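Local coordinates for protein Ent-copalyl diphosphate synthase (Streptomyces platensis, PDB 5BP8) that is a largely alpha-helical member of the terpene synthase superfamily, with a region related to the squalene-hopene cyclases, at residues A6-E9 and A10-A13. Sequence-based numbering, arbitrary orientation.
With SO4 (sulfate ion), chain C.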
loop_
_atom_site.group_PDB
_atom_site.type_symbol
_atom_site.label_atom_id
_atom_site.label_comp_id
_atom_site.label_asym_id
_atom_site.label_seq_id
_atom_site.Cartn_x
_atom_site.Cartn_y
_atom_site.Cartn_z
ATOM N N ALA A 6 7.562 -29.919 9.515
ATOM C CA ALA A 6 6.509 -30.085 8.461
ATOM C C ALA A 6 5.066 -29.608 8.785
ATOM O O ALA A 6 4.197 -29.654 7.889
ATOM C CB ALA A 6 6.478 -31.544 7.996
ATOM N N PRO A 7 4.786 -29.134 10.030
ATOM C CA PRO A 7 3.445 -28.521 10.109
ATOM C C PRO A 7 3.407 -27.251 9.257
ATOM O O PRO A 7 2.370 -26.911 8.665
ATOM C CB PRO A 7 3.295 -28.174 11.593
ATOM C CG PRO A 7 4.696 -27.966 12.077
ATOM C CD PRO A 7 5.579 -28.871 11.256
ATOM N N ARG A 8 4.556 -26.574 9.189
ATOM C CA ARG A 8 4.660 -25.354 8.436
ATOM C C ARG A 8 4.878 -25.629 6.955
ATOM O O ARG A 8 4.596 -24.747 6.141
ATOM C CB ARG A 8 5.720 -24.438 9.042
ATOM C CG ARG A 8 5.438 -24.163 10.515
ATOM C CD ARG A 8 5.694 -22.736 10.953
ATOM N NE ARG A 8 5.424 -22.588 12.389
ATOM C CZ ARG A 8 4.242 -22.286 12.934
ATOM N NH1 ARG A 8 3.161 -22.066 12.188
ATOM N NH2 ARG A 8 4.141 -22.181 14.258
ATOM N N GLU A 9 5.322 -26.840 6.584
ATOM C CA GLU A 9 5.282 -27.229 5.158
ATOM C C GLU A 9 3.839 -27.254 4.647
ATOM O O GLU A 9 3.533 -26.792 3.530
ATOM C CB GLU A 9 5.945 -28.598 4.908
ATOM C CG GLU A 9 7.465 -28.556 4.898
ATOM C CD GLU A 9 8.108 -29.939 4.939
ATOM O OE1 GLU A 9 9.301 -30.005 5.266
ATOM O OE2 GLU A 9 7.433 -30.960 4.662
ATOM N N ALA A 10 2.956 -27.815 5.464
ATOM C CA ALA A 10 1.532 -27.858 5.137
ATOM C C ALA A 10 0.968 -26.448 5.037
ATOM O O ALA A 10 0.179 -26.143 4.156
ATOM C CB ALA A 10 0.771 -28.670 6.189
ATOM N N GLU A 11 1.348 -25.600 5.980
ATOM C CA GLU A 11 0.961 -24.198 5.936
ATOM C C GLU A 11 1.425 -23.502 4.666
ATOM O O GLU A 11 0.682 -22.735 4.093
ATOM C CB GLU A 11 1.579 -23.451 7.090
ATOM C CG GLU A 11 0.740 -23.438 8.333
ATOM C CD GLU A 11 1.315 -22.484 9.354
ATOM O OE1 GLU A 11 2.112 -22.971 10.181
ATOM O OE2 GLU A 11 1.017 -21.254 9.289
ATOM N N ALA A 12 2.670 -23.750 4.259
ATOM C CA ALA A 12 3.191 -23.189 3.021
ATOM C C ALA A 12 2.374 -23.614 1.812
ATOM O O ALA A 12 2.038 -22.796 0.940
ATOM C CB ALA A 12 4.658 -23.544 2.834
ATOM N N ALA A 13 2.032 -24.893 1.755
ATOM C CA ALA A 13 1.244 -25.399 0.651
ATOM C C ALA A 13 -0.168 -24.801 0.632
ATOM O O ALA A 13 -0.714 -24.502 -0.419
ATOM C CB ALA A 13 1.180 -26.919 0.710
HETATM S S SO4 C . 0.220 -20.994 14.562
HETATM O O1 SO4 C . 1.261 -21.915 15.096
HETATM O O2 SO4 C . 0.181 -19.801 15.426
HETATM O O3 SO4 C . -1.109 -21.645 14.581
HETATM O O4 SO4 C . 0.556 -20.636 13.163
#
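Arg8 and Glu11, three residues apart on the opening turns of helix 7-20, run side by side in the same direction and join in a salt bridge. The recorded separation of Arg8 NH1 from Glu11 OE1, 2.4 Å, is very short and its N-H...O angle is only 125°, so the ionic pairing is surer than its exact length. OE1 sits at the guanidinium edge, near its plane, while the carboxylate plane is turned 68° from that of the guanidinium. Chi1 of Arg8 (-56°, CG anti to the carbonyl carbon, beside the backbone N) puts its CG 3.5 Å from Glu11 OE1, and a bend at chi2 turns the rest of the chain alongside Glu11. Another edge, that formed by NH1 and NH2, holds a sulfate, probably from the crystallisation liquor: Arg8 NH2 donates to its O1 at 3.0 Å and Arg8 NH1 to its O4 at 3.1 Å. Arg511 is a further donor to this anion, whose charge the two arginines probably offset.

Beneath these side chains the i to i+4 bonding of an alpha helix is already established. Ala12 N reaches Arg8 O at 2.9 Å, whereas the first bond, Ala10 N to Ala6 O, is longer at 3.3 Å. The helix belongs to the largely alpha-helical fold of a terpene cyclase, and its packed side is marked by buried Ala12, which meets Leu276 and Leu512; Leu512, on helix 504-518, also touches Arg8 and Glu11. Ala6, Pro7, Ala10 and Ala13 are exposed in the isolated chain, though the last two touch a crystal neighbour, while Glu9 directs its carboxylate to a separate salt bridge with Arg277.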